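PDB 3KOG: putative pore-forming toxin from Bacteroides vulgatus ATCC 8482, which may form pores in membranes as a probably exported lipoprotein, although its actual function has not been established. Local coordinates for residues N16-I21 and N46-G51; T22-D27 and A87-I92; P53-E58 and V75-L80; E103-Q108 and T190-Q195; D186-T191 and N217-P222. One frame throughout, in Å; residues are numbered along the deposited sequence.

Interaction 1 (N16-I21 and N46-G51)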
# COMPACT_ATOMS: atom_id res chain seq x y z
N ASN A 16 -16.33 -4.84 5.30
CA ASN A 16 -15.22 -5.49 4.63
C ASN A 16 -13.92 -4.68 4.75
O ASN A 16 -13.94 -3.44 4.62
CB ASN A 16 -15.56 -5.69 3.19
CG ASN A 16 -16.79 -6.57 3.01
OD1 ASN A 16 -17.11 -7.41 3.85
ND2 ASN A 16 -17.48 -6.38 1.88
N ALA A 17 -12.80 -5.36 4.93
CA ALA A 17 -11.49 -4.75 4.79
C ALA A 17 -11.31 -4.32 3.35
O ALA A 17 -11.93 -4.88 2.44
CB ALA A 17 -10.35 -5.75 5.16
N LYS A 18 -10.45 -3.36 3.12
CA LYS A 18 -10.20 -2.86 1.76
C LYS A 18 -8.79 -2.45 1.61
O LYS A 18 -8.22 -1.84 2.50
CB LYS A 18 -11.15 -1.75 1.39
CG LYS A 18 -10.95 -1.22 -0.04
CD LYS A 18 -11.90 -0.06 -0.36
CE LYS A 18 -13.33 -0.49 -0.61
NZ LYS A 18 -14.04 0.81 -1.02
N PHE A 19 -8.22 -2.76 0.43
CA PHE A 19 -6.84 -2.42 0.15
C PHE A 19 -6.74 -2.01 -1.31
O PHE A 19 -7.31 -2.70 -2.17
CB PHE A 19 -5.91 -3.57 0.45
CG PHE A 19 -4.46 -3.15 0.53
CD1 PHE A 19 -3.95 -2.65 1.71
CD2 PHE A 19 -3.65 -3.27 -0.56
CE1 PHE A 19 -2.66 -2.25 1.79
CE2 PHE A 19 -2.33 -2.88 -0.51
CZ PHE A 19 -1.83 -2.35 0.72
N ILE A 20 -6.12 -0.85 -1.56
CA ILE A 20 -5.93 -0.30 -2.91
C ILE A 20 -4.49 -0.30 -3.32
O ILE A 20 -3.63 0.22 -2.61
CB ILE A 20 -6.54 1.10 -3.00
CG1 ILE A 20 -8.06 1.01 -2.68
CG2 ILE A 20 -6.33 1.73 -4.40
CD1 ILE A 20 -8.71 2.40 -2.46
N ILE A 21 -4.21 -0.89 -4.47
CA ILE A 21 -2.92 -0.87 -5.08
C ILE A 21 -2.91 0.10 -6.26
O ILE A 21 -3.76 0.01 -7.19
CB ILE A 21 -2.55 -2.30 -5.63
CG1 ILE A 21 -2.36 -3.32 -4.49
CG2 ILE A 21 -1.22 -2.20 -6.52
CD1 ILE A 21 -2.43 -4.81 -4.99
N ASN A 46 -8.86 -5.48 -9.90
CA ASN A 46 -8.81 -4.21 -10.62
C ASN A 46 -8.06 -3.14 -9.84
O ASN A 46 -8.20 -1.96 -10.12
CB ASN A 46 -10.25 -3.73 -10.94
CG ASN A 46 -11.08 -3.38 -9.61
OD1 ASN A 46 -10.50 -3.32 -8.49
ND2 ASN A 46 -12.38 -3.12 -9.77
N GLY A 47 -7.23 -3.55 -8.86
CA GLY A 47 -6.54 -2.56 -8.03
C GLY A 47 -7.18 -2.31 -6.68
O GLY A 47 -6.51 -1.83 -5.76
N THR A 48 -8.47 -2.58 -6.54
CA THR A 48 -9.19 -2.45 -5.28
C THR A 48 -9.65 -3.84 -4.79
O THR A 48 -10.33 -4.62 -5.52
CB THR A 48 -10.44 -1.52 -5.44
OG1 THR A 48 -9.95 -0.27 -5.83
CG2 THR A 48 -11.21 -1.41 -4.10
N TYR A 49 -9.22 -4.19 -3.59
CA TYR A 49 -9.38 -5.54 -3.03
C TYR A 49 -10.17 -5.44 -1.75
O TYR A 49 -9.85 -4.63 -0.87
CB TYR A 49 -8.02 -6.21 -2.81
CG TYR A 49 -7.33 -6.31 -4.11
CD1 TYR A 49 -6.61 -5.24 -4.58
CD2 TYR A 49 -7.45 -7.45 -4.93
CE1 TYR A 49 -5.99 -5.26 -5.84
CE2 TYR A 49 -6.88 -7.47 -6.20
CZ TYR A 49 -6.13 -6.38 -6.66
OH TYR A 49 -5.58 -6.33 -7.89
N GLU A 50 -11.19 -6.29 -1.62
CA GLU A 50 -12.20 -6.14 -0.57
C GLU A 50 -12.37 -7.51 0.12
O GLU A 50 -12.53 -8.53 -0.55
CB GLU A 50 -13.52 -5.63 -1.16
CG GLU A 50 -14.64 -5.36 -0.13
CD GLU A 50 -15.87 -4.68 -0.75
OE1 GLU A 50 -15.87 -4.42 -1.99
OE2 GLU A 50 -16.83 -4.41 0.03
N GLY A 51 -12.30 -7.52 1.45
CA GLY A 51 -12.42 -8.74 2.21
C GLY A 51 -13.85 -9.25 2.27
O GLY A 51 -14.78 -8.63 1.69
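Phe19 and Tyr49 form an antiparallel hydrogen-bonded pair, Phe19 N to Tyr49 O and Tyr49 N to Phe19 O, both 2.8 Å. Gly51 N to Ala17 O and Ile21 N to Gly47 O extend the pairing at its two ends. On one face Tyr49 turns its ring back beside its own N (chi1 -60°), which brings Phe19 O to the ring edge in plane, 3.6 Å from Tyr49 CD1. Further along, the apolar methyl Ile21 CD1 meets the ring carbon Tyr49 CE1 obliquely at 3.7 Å. The other face is more polar: the aliphatic part of Lys18 passes Thr48, with Lys18 CD 4.0 Å from Thr48 CG2. In the conformer described, Glu50 OE2 lies in the amide plane of Asn16, whose ND2 meets it from above the carboxylate plane; the two planes are 62° apart.

An Asx turn enters the short strand, Asn46 OD1 accepting from Thr48 N at 2.9 Å. Between them Gly47 takes a positive phi (99°) that would jam a side chain against the preceding carbonyl. Tyr49 OH is held by Lys44 O. Backbone bonds of Lys18 and Ile20 to Gly86 and Lys88 place strand 18-27 between 48-50 and 85-94, while Ile21 and Tyr49 pack on Ile60 and Ile77 of strands 58-66 and 69-77.

Interaction 2 (T22-D27 and A87-I92)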
# COMPACT_ATOMS: atom_id res chain seq x y z
N THR A 22 -1.97 1.03 -6.23
CA THR A 22 -1.85 2.04 -7.28
C THR A 22 -0.54 1.89 -8.04
O THR A 22 0.53 2.27 -7.56
CB THR A 22 -1.99 3.47 -6.69
OG1 THR A 22 -3.26 3.60 -6.01
CG2 THR A 22 -1.89 4.51 -7.79
N PRO A 23 -0.61 1.36 -9.28
CA PRO A 23 0.59 1.25 -10.11
C PRO A 23 1.02 2.61 -10.64
O PRO A 23 0.18 3.46 -10.95
CB PRO A 23 0.14 0.34 -11.29
CG PRO A 23 -1.21 -0.08 -10.98
CD PRO A 23 -1.78 0.72 -9.89
N VAL A 24 2.33 2.82 -10.63
CA VAL A 24 3.00 3.96 -11.23
C VAL A 24 4.02 3.37 -12.24
O VAL A 24 4.88 2.56 -11.83
CB VAL A 24 3.76 4.75 -10.17
CG1 VAL A 24 4.50 5.94 -10.83
CG2 VAL A 24 2.83 5.20 -9.01
N VAL A 25 3.89 3.70 -13.54
CA VAL A 25 4.74 3.09 -14.59
C VAL A 25 5.76 4.14 -15.03
O VAL A 25 5.38 5.26 -15.49
CB VAL A 25 3.94 2.61 -15.83
CG1 VAL A 25 4.86 1.88 -16.85
CG2 VAL A 25 2.76 1.69 -15.39
N ILE A 26 7.04 3.78 -14.93
CA ILE A 26 8.14 4.67 -15.26
C ILE A 26 8.91 4.17 -16.47
O ILE A 26 9.39 3.03 -16.51
CB ILE A 26 9.14 4.84 -14.09
CG1 ILE A 26 8.45 5.35 -12.84
CG2 ILE A 26 10.38 5.74 -14.48
CD1 ILE A 26 7.68 6.71 -12.98
N ASP A 27 9.04 5.04 -17.46
CA ASP A 27 9.85 4.75 -18.58
C ASP A 27 11.29 5.15 -18.21
O ASP A 27 11.59 6.32 -18.10
CB ASP A 27 9.36 5.56 -19.76
CG ASP A 27 10.21 5.40 -20.98
OD1 ASP A 27 11.19 4.63 -21.01
OD2 ASP A 27 9.87 6.08 -21.95
N ALA A 87 -3.60 1.26 1.56
CA ALA A 87 -3.30 1.50 0.18
C ALA A 87 -1.77 1.49 0.04
O ALA A 87 -1.07 1.91 0.97
CB ALA A 87 -3.87 2.86 -0.27
N LYS A 88 -1.27 1.13 -1.15
CA LYS A 88 0.20 1.11 -1.41
C LYS A 88 0.37 1.41 -2.88
O LYS A 88 -0.41 0.90 -3.70
CB LYS A 88 0.71 -0.33 -1.16
CG LYS A 88 2.15 -0.44 -0.68
CD LYS A 88 2.62 -1.93 -0.63
CE LYS A 88 1.63 -2.96 -0.00
NZ LYS A 88 2.23 -4.10 0.80
N GLU A 89 1.38 2.19 -3.21
CA GLU A 89 1.81 2.39 -4.59
C GLU A 89 2.79 1.34 -4.99
O GLU A 89 3.53 0.84 -4.13
CB GLU A 89 2.49 3.77 -4.76
CG GLU A 89 1.53 4.89 -4.67
CD GLU A 89 2.13 6.23 -5.13
OE1 GLU A 89 3.37 6.39 -5.08
OE2 GLU A 89 1.32 7.12 -5.53
N VAL A 90 2.81 0.96 -6.27
CA VAL A 90 3.83 0.04 -6.73
C VAL A 90 4.41 0.58 -8.01
O VAL A 90 3.66 0.98 -8.93
CB VAL A 90 3.28 -1.38 -6.96
CG1 VAL A 90 2.14 -1.39 -7.97
CG2 VAL A 90 4.44 -2.40 -7.32
N THR A 91 5.73 0.62 -8.07
CA THR A 91 6.46 1.13 -9.23
C THR A 91 6.76 -0.04 -10.19
O THR A 91 7.29 -1.10 -9.76
CB THR A 91 7.78 1.78 -8.78
OG1 THR A 91 7.50 2.91 -7.95
CG2 THR A 91 8.67 2.24 -9.98
N ILE A 92 6.41 0.17 -11.45
CA ILE A 92 6.77 -0.70 -12.53
C ILE A 92 7.79 0.03 -13.42
O ILE A 92 7.52 1.08 -14.01
CB ILE A 92 5.55 -1.15 -13.36
CG1 ILE A 92 4.50 -1.83 -12.46
CG2 ILE A 92 5.98 -2.08 -14.45
CD1 ILE A 92 3.33 -0.95 -12.25
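Ile92 leans across its strand partner to touch Pro23 and Val25, and its side chain can be followed outward. CB lies 4.1 Å from Val24 O. CG1 stands beside the residue's own N, and from there chi2 of 106°, away from the staggered positions, swings CD1 over the neighbouring strand. This methyl meets Pro23 CB at 3.6 Å, Val24 O at 3.9 Å and Val25 CG2 at 4.1 Å, so one branch bridges two residues that point to the same face. Val90 adds its CG1, placed in the crowded position between N and carbonyl carbon, 3.7 Å from Pro23 CA. Valine and isoleucine suit the extended backbone and, with Pro23, make the face apolar.

The strands themselves run parallel, 25° apart, joined by alternating bonds through Thr22, Val24 and Ile26 on one side and Lys88, Val90 and Ile92 on the other. The straightest is Ile26 N to Ile92 O, 2.9 Å with an angle of 176° at the hydrogen. Pro23 fits because its N falls between those of Thr22 and Val24, where this pairing asks for no donor. On the reverse face Val24 CG2 lies 4.1 Å from Glu89 CD, and the carboxylate goes on to a salt bridge with Arg164.

Val25, Val90 and Ile92 pack on Ala64, Ile62 and Ala73 of the three-stranded sheet 39-42, 58-66 and 69-77. The parallel pair is joined by a long connection through that smaller sheet. Two sheets packed face to face make a beta sandwich, consistent with membership of the transthyretin clan.

Interaction 3 (P53-E58 and V75-L80)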
# COMPACT_ATOMS: atom_id res chain seq x y z
N PRO A 53 -15.48 -10.60 5.54
CA PRO A 53 -14.97 -9.23 5.57
C PRO A 53 -13.44 -9.16 5.68
O PRO A 53 -12.87 -8.11 5.47
CB PRO A 53 -15.59 -8.71 6.86
CG PRO A 53 -15.64 -9.87 7.74
CD PRO A 53 -15.96 -11.03 6.87
N GLU A 54 -12.80 -10.27 6.05
CA GLU A 54 -11.34 -10.33 6.14
C GLU A 54 -10.71 -10.53 4.77
O GLU A 54 -11.27 -11.16 3.90
CB GLU A 54 -10.85 -11.44 7.11
CG GLU A 54 -11.40 -11.21 8.49
CD GLU A 54 -10.68 -11.96 9.61
OE1 GLU A 54 -9.93 -12.93 9.34
OE2 GLU A 54 -10.89 -11.59 10.77
N LEU A 55 -9.57 -9.87 4.57
CA LEU A 55 -8.79 -10.04 3.36
C LEU A 55 -7.56 -10.86 3.68
O LEU A 55 -6.80 -10.50 4.59
CB LEU A 55 -8.34 -8.68 2.91
CG LEU A 55 -7.92 -8.45 1.51
CD1 LEU A 55 -8.92 -8.92 0.44
CD2 LEU A 55 -7.68 -6.89 1.37
N ALA A 56 -7.32 -11.93 2.90
CA ALA A 56 -6.12 -12.76 3.11
C ALA A 56 -4.96 -12.08 2.47
O ALA A 56 -5.14 -11.44 1.45
CB ALA A 56 -6.31 -14.14 2.45
N SER A 57 -3.76 -12.22 3.06
CA SER A 57 -2.57 -11.74 2.45
C SER A 57 -2.42 -12.47 1.11
O SER A 57 -2.58 -13.69 1.02
CB SER A 57 -1.36 -11.96 3.31
OG SER A 57 -0.26 -11.35 2.70
N GLU A 58 -2.13 -11.70 0.06
CA GLU A 58 -2.04 -12.23 -1.31
C GLU A 58 -1.13 -11.35 -2.16
O GLU A 58 -1.11 -10.14 -2.00
CB GLU A 58 -3.47 -12.25 -1.88
CG GLU A 58 -3.63 -12.41 -3.28
CD GLU A 58 -5.11 -12.43 -3.72
OE1 GLU A 58 -5.94 -11.72 -3.11
OE2 GLU A 58 -5.39 -13.11 -4.70
N VAL A 75 3.20 -6.95 -5.61
CA VAL A 75 2.86 -6.29 -4.38
C VAL A 75 2.09 -7.28 -3.49
O VAL A 75 1.21 -8.04 -3.94
CB VAL A 75 2.05 -5.02 -4.64
CG1 VAL A 75 0.79 -5.36 -5.38
CG2 VAL A 75 1.72 -4.34 -3.34
N THR A 76 2.45 -7.31 -2.23
CA THR A 76 1.76 -8.23 -1.27
C THR A 76 0.70 -7.38 -0.56
O THR A 76 1.02 -6.38 0.08
CB THR A 76 2.78 -8.85 -0.29
OG1 THR A 76 3.64 -9.67 -1.04
CG2 THR A 76 2.03 -9.73 0.81
N ILE A 77 -0.55 -7.69 -0.78
CA ILE A 77 -1.65 -7.17 0.05
C ILE A 77 -1.48 -7.80 1.43
O ILE A 77 -1.36 -9.05 1.56
CB ILE A 77 -3.05 -7.59 -0.55
CG1 ILE A 77 -3.26 -7.05 -1.96
CG2 ILE A 77 -4.25 -7.22 0.38
CD1 ILE A 77 -4.46 -7.74 -2.69
N PRO A 78 -1.49 -6.98 2.51
CA PRO A 78 -1.44 -7.54 3.83
C PRO A 78 -2.75 -8.21 4.24
O PRO A 78 -3.80 -7.88 3.72
CB PRO A 78 -1.19 -6.32 4.70
CG PRO A 78 -1.97 -5.18 3.95
CD PRO A 78 -1.74 -5.51 2.51
N ALA A 79 -2.67 -9.13 5.21
CA ALA A 79 -3.84 -9.72 5.81
C ALA A 79 -4.55 -8.64 6.62
O ALA A 79 -3.91 -7.98 7.43
CB ALA A 79 -3.42 -10.89 6.73
N LEU A 80 -5.84 -8.45 6.38
CA LEU A 80 -6.58 -7.35 7.00
C LEU A 80 -7.85 -7.92 7.59
O LEU A 80 -8.49 -8.76 6.97
CB LEU A 80 -6.94 -6.25 6.01
CG LEU A 80 -5.80 -5.41 5.43
CD1 LEU A 80 -6.45 -4.34 4.55
CD2 LEU A 80 -4.89 -4.78 6.51
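Ile77 O is gripped by two donors from the facing segment: Ser57 OG at 2.8 Å and Glu58 N at 3.1 Å. Ser57 has swung its hydroxyl away from its own N (chi1 -174°) and toward the facing segment, and serine's single-carbon side chain keeps the hydroxyl close enough to its own backbone to share the carbonyl with Glu58 N. The same hydroxyl lies 3.4 Å from Thr76 CG2 and makes a weak bond to a bound methylpentanediol, probably from the crystallisation liquor. Ile77 N returns a bond to Glu58 O at 2.8 Å, completing an antiparallel hydrogen-bonded pair.

This is the last pair of the hairpin of strands 58-66 and 69-77 in the smaller sheet of the sandwich. Beyond it regular pairing lapses at Pro78, which has no N-H to give. It resumes as a single bridge, Leu55 N to Leu80 O and Leu80 N to Leu55 O. The two hydrogen-bonded pairs are three residues apart on each segment rather than two, so the pairing is irregular in between, with Ser57 opposite Ala79.

Leu55 CD2 approaches Ile77 CG2 at 3.6 Å, the two side chains crossing at about a right angle, and Leu55 CB is 4.2 Å from Leu80 CB. Apolar residues suit these places because they turn to the other sheet: Phe19 of strand 18-27 covers Leu55 and Pro78, and Ile21 covers Ile77. Thr76 O accepts from Lys88 NZ of strand 85-94.

Interaction 4 (E103-Q108 and T190-Q195)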
# COMPACT_ATOMS: atom_id res chain seq x y z
N GLU A 103 14.45 -8.40 -4.52
CA GLU A 103 15.14 -9.58 -4.01
C GLU A 103 14.66 -9.92 -2.61
O GLU A 103 14.72 -11.09 -2.22
CB GLU A 103 16.65 -9.31 -3.91
CG GLU A 103 17.36 -9.00 -5.26
CD GLU A 103 17.19 -10.12 -6.30
OE1 GLU A 103 17.11 -11.28 -5.87
OE2 GLU A 103 17.11 -9.84 -7.51
N SER A 104 14.26 -8.93 -1.82
CA SER A 104 13.83 -9.17 -0.45
C SER A 104 13.03 -7.94 0.05
O SER A 104 13.21 -6.83 -0.46
CB SER A 104 15.02 -9.44 0.46
OG SER A 104 15.76 -8.29 0.70
N SER A 105 12.12 -8.17 0.99
CA SER A 105 11.25 -7.13 1.46
C SER A 105 10.82 -7.43 2.89
O SER A 105 10.45 -8.55 3.20
CB SER A 105 10.04 -6.98 0.56
OG SER A 105 9.42 -5.75 0.79
N ASN A 106 10.90 -6.44 3.76
CA ASN A 106 10.48 -6.63 5.13
C ASN A 106 9.74 -5.39 5.61
O ASN A 106 10.29 -4.30 5.53
CB ASN A 106 11.69 -6.88 6.03
CG ASN A 106 11.31 -7.03 7.49
OD1 ASN A 106 10.91 -8.12 7.94
ND2 ASN A 106 11.45 -5.94 8.26
N SER A 107 8.52 -5.59 6.12
CA SER A 107 7.67 -4.52 6.60
C SER A 107 7.59 -4.52 8.10
O SER A 107 7.56 -5.59 8.73
CB SER A 107 6.30 -4.62 6.03
OG SER A 107 6.41 -4.71 4.63
N GLN A 108 7.61 -3.34 8.67
CA GLN A 108 7.52 -3.16 10.11
C GLN A 108 6.64 -1.94 10.37
O GLN A 108 6.46 -1.06 9.50
CB GLN A 108 8.92 -3.04 10.73
CG GLN A 108 9.54 -1.66 10.62
CD GLN A 108 11.01 -1.62 11.07
OE1 GLN A 108 11.93 -1.92 10.28
NE2 GLN A 108 11.25 -1.22 12.33
N THR A 190 8.63 -0.28 4.84
CA THR A 190 9.00 -1.49 4.18
C THR A 190 10.43 -1.26 3.60
O THR A 190 10.64 -0.31 2.88
CB THR A 190 8.01 -1.87 3.10
OG1 THR A 190 6.69 -2.14 3.63
CG2 THR A 190 8.48 -3.09 2.31
N THR A 191 11.39 -2.11 3.97
CA THR A 191 12.76 -2.07 3.45
C THR A 191 12.91 -3.20 2.42
O THR A 191 12.70 -4.37 2.74
CB THR A 191 13.82 -2.21 4.56
OG1 THR A 191 13.54 -1.23 5.60
CG2 THR A 191 15.32 -1.99 3.98
N SER A 192 13.22 -2.81 1.19
CA SER A 192 13.32 -3.71 0.05
C SER A 192 14.65 -3.56 -0.67
O SER A 192 15.11 -2.44 -0.89
CB SER A 192 12.16 -3.46 -0.91
OG SER A 192 10.87 -3.59 -0.27
N VAL A 193 15.23 -4.67 -1.09
CA VAL A 193 16.51 -4.69 -1.79
C VAL A 193 16.17 -5.11 -3.21
O VAL A 193 15.46 -6.10 -3.41
CB VAL A 193 17.50 -5.70 -1.17
CG1 VAL A 193 18.74 -5.89 -2.06
CG2 VAL A 193 17.85 -5.33 0.30
N TYR A 194 16.66 -4.34 -4.18
CA TYR A 194 16.45 -4.58 -5.58
C TYR A 194 17.78 -4.80 -6.27
O TYR A 194 18.79 -4.16 -5.94
CB TYR A 194 15.79 -3.37 -6.27
CG TYR A 194 14.38 -3.06 -5.84
CD1 TYR A 194 14.13 -2.31 -4.71
CD2 TYR A 194 13.26 -3.62 -6.50
CE1 TYR A 194 12.82 -2.05 -4.30
CE2 TYR A 194 11.98 -3.36 -6.05
CZ TYR A 194 11.78 -2.58 -4.96
OH TYR A 194 10.48 -2.34 -4.50
N GLN A 195 17.77 -5.64 -7.31
CA GLN A 195 18.86 -5.65 -8.28
C GLN A 195 18.33 -5.17 -9.62
O GLN A 195 17.15 -5.45 -10.01
CB GLN A 195 19.43 -7.05 -8.48
CG GLN A 195 20.23 -7.56 -7.33
CD GLN A 195 20.97 -8.83 -7.72
OE1 GLN A 195 20.38 -9.73 -8.28
NE2 GLN A 195 22.25 -8.87 -7.48
O HOH W 1 14.70 -6.32 3.02
O HOH W 2 11.24 -1.62 7.47
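Glu103 and Ser104 both face Val193, a classic beta bulge in an otherwise regular antiparallel pairing whose strands run 172° apart. Glu103 takes a psi of -30°, unlike its extended neighbours, and its N reaches Val193 O at 2.7 Å; Ser104 N makes only a weak bond to the same oxygen. Val193 N answers to Ser104 O. The next hydrogen-bonded pair exchanges two bonds, Asn106 N to Thr191 O and Thr191 N to Asn106 O, both 2.9 Å. The strands belong to 98-120 and 179-198, long neighbours in the larger sheet.

Side chains of non-hydrogen-bonded pairs stand close together, and here they are small hydroxyl residues that can bond to one another. Ser105 OG meets Ser192 OG at 2.8 Å, and Ser107 OG meets Thr190 OG1 at 2.8 Å; in neither pair is the donor fixed. Ser105 OG reaches its partner by standing anti to its own N (chi1 -163°), whereas Ser192 and Ser107 hold theirs beside the N. Thr190 CG2 fits into the same row, 3.2 Å from Ser105 OG. Glu102 OE2 is hydrogen-bonded to Ser192 OG and weakly to Ser105 OG.

At the bulge, Glu103 CG stands beside its own N and lies 3.8 Å from Gln195 CG; the bend at chi2 turns only the carboxylate, whose OE2 is held by Gln101. On the face bearing Val193, the hydroxyl of Ser104 rests against the valine. A water beside that hydroxyl gives a hydrogen to Thr191 O at 2.8 Å.

Interaction 5 (D186-T191 and N217-P222)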
# COMPACT_ATOMS: atom_id res chain seq x y z
N ASP A 186 -1.65 3.15 11.43
CA ASP A 186 -0.32 2.61 11.46
C ASP A 186 0.43 3.04 10.22
O ASP A 186 -0.04 2.84 9.14
CB ASP A 186 -0.35 1.10 11.52
CG ASP A 186 -0.84 0.58 12.89
OD1 ASP A 186 -2.05 0.52 13.09
OD2 ASP A 186 -0.01 0.24 13.74
N TYR A 187 1.63 3.59 10.43
CA TYR A 187 2.57 3.86 9.37
C TYR A 187 3.51 2.70 9.28
O TYR A 187 4.17 2.36 10.23
CB TYR A 187 3.36 5.14 9.66
CG TYR A 187 2.58 6.42 9.74
CD1 TYR A 187 1.33 6.54 9.19
CD2 TYR A 187 3.15 7.54 10.32
CE1 TYR A 187 0.65 7.71 9.23
CE2 TYR A 187 2.47 8.73 10.37
CZ TYR A 187 1.19 8.79 9.83
OH TYR A 187 0.47 9.96 9.85
N MSE A 188 3.55 2.10 8.10
CA MSE A 188 4.33 0.93 7.78
C MSE A 188 5.59 1.40 7.00
O MSE A 188 5.49 2.28 6.12
CB MSE A 188 3.50 0.02 6.86
CG MSE A 188 2.07 -0.34 7.34
SE MSE A 188 2.13 -1.16 9.08
CE MSE A 188 3.34 -2.60 8.71
N LYS A 189 6.75 0.89 7.40
CA LYS A 189 8.03 1.13 6.73
C LYS A 189 8.50 -0.20 6.16
O LYS A 189 8.66 -1.15 6.90
CB LYS A 189 9.08 1.65 7.70
CG LYS A 189 10.44 1.90 7.00
CD LYS A 189 11.45 2.53 7.91
CE LYS A 189 12.27 1.52 8.65
NZ LYS A 189 13.53 2.16 9.17
N THR A 190 8.63 -0.28 4.84
CA THR A 190 9.00 -1.49 4.18
C THR A 190 10.43 -1.26 3.60
O THR A 190 10.64 -0.31 2.88
CB THR A 190 8.01 -1.87 3.10
OG1 THR A 190 6.69 -2.14 3.63
CG2 THR A 190 8.48 -3.09 2.31
N THR A 191 11.39 -2.11 3.97
CA THR A 191 12.76 -2.07 3.45
C THR A 191 12.91 -3.20 2.42
O THR A 191 12.70 -4.37 2.74
CB THR A 191 13.82 -2.21 4.56
OG1 THR A 191 13.54 -1.23 5.60
CG2 THR A 191 15.32 -1.99 3.98
N ASN A 217 3.67 3.32 3.72
CA ASN A 217 2.24 3.37 3.42
C ASN A 217 1.44 3.30 4.73
O ASN A 217 2.00 3.03 5.77
CB ASN A 217 1.81 2.26 2.45
CG ASN A 217 1.84 0.87 3.04
OD1 ASN A 217 2.88 0.40 3.49
ND2 ASN A 217 0.69 0.20 3.05
N THR A 218 0.15 3.53 4.64
CA THR A 218 -0.65 3.74 5.84
C THR A 218 -1.83 2.77 5.86
O THR A 218 -2.48 2.55 4.82
CB THR A 218 -1.10 5.16 5.92
OG1 THR A 218 0.02 6.06 5.90
CG2 THR A 218 -1.95 5.45 7.20
N ILE A 219 -2.03 2.13 7.04
CA ILE A 219 -3.20 1.31 7.33
C ILE A 219 -4.05 1.95 8.47
O ILE A 219 -3.50 2.36 9.51
CB ILE A 219 -2.78 -0.10 7.66
CG1 ILE A 219 -2.16 -0.78 6.40
CG2 ILE A 219 -3.96 -0.94 8.16
CD1 ILE A 219 -1.51 -2.14 6.73
N VAL A 220 -5.36 2.07 8.24
CA VAL A 220 -6.29 2.66 9.21
C VAL A 220 -7.17 1.51 9.73
O VAL A 220 -7.70 0.70 8.94
CB VAL A 220 -7.18 3.73 8.52
CG1 VAL A 220 -8.15 4.42 9.57
CG2 VAL A 220 -6.34 4.76 7.86
N SER A 221 -7.38 1.46 11.05
CA SER A 221 -8.03 0.31 11.70
C SER A 221 -9.04 0.85 12.70
O SER A 221 -8.66 1.17 13.83
CB SER A 221 -6.99 -0.50 12.40
OG SER A 221 -5.99 -0.96 11.51
N PRO A 222 -10.29 1.06 12.27
CA PRO A 222 -11.34 1.42 13.24
C PRO A 222 -11.64 0.22 14.15
O PRO A 222 -11.66 -0.92 13.68
CB PRO A 222 -12.54 1.75 12.37
CG PRO A 222 -12.00 1.78 10.92
CD PRO A 222 -10.83 0.89 10.92
O HOH W 3 -4.14 0.77 11.75
O HOH W 4 5.56 0.30 3.32
O HOH W 5 3.63 -2.38 4.28
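The ring of Tyr187 lies alongside Thr218, both side chains pointing the same way from one face of the sheet. Thr218 CG2 sits at the ring edge, in plane, 4.0 Å from Tyr187 CD1, and Thr218 OG1 approaches the same ring atom obliquely at 3.6 Å. Threonine suits the place because it offers CG2 to the ring edge and keeps OG1 for Lys135 O. The ring's OH continues to Thr133 O; both carbonyls are in strand 126-143.

The amide of Asn217 is the flat group of the opposite face. Its CG stands between the backbone N and carbonyl carbon (chi1 70°), which brings OD1 to within 3.4 Å of Met188 CB; Met188 is present as selenomethionine. Two waters lie at Asn217 OD1 and Thr190 OG1, and one of them donates to Asn217 OD1 at 3.0 Å. Asn217 ND2 is taken by Ala87 O, so an amide with a donor and an acceptor suits a buried place between strands. On this face too, a water links Asp186 OD1, Ile219 O and Ser221 OG, although some of its distances are doubtfully short; Ser221 OG also bonds Gln84. The other carboxylate oxygen of Asp186 bonds Thr112.

The backbones hold these groups with four bonds. Asp186 N to Ile219 O is short and straight, 2.8 Å and 176°; Met188 N to Asn217 O is similar, and Asn217 N to Met188 O is longer at 3.2 Å. The strands are 146° apart, a strong twist. This is the pairing of a long antiparallel beta hairpin, strands 179-198 and 207-225, within the larger sheet.

Overall arrangement
From the N terminus, strand 18-27 serves two contacts. Interaction 1 closes a short loop with residues 46-51 and interaction 2 a longer one with 87-92; the two cross along the chain because their segments alternate. Interaction 3 closes the base of the hairpin 58-77 within the span of interaction 2, which it touches, its centre about 8 Å from that of interaction 1. Interactions 4 and 5 follow in series with these and share Thr190 and Thr191: interaction 4 closes a long loop from 103-108 to 190-195, and interaction 5 the hairpin of strands 179-198 and 207-225. Strands 85-94 and 207-225 are neighbours, joining interactions 2 and 5 in one mixed sheet.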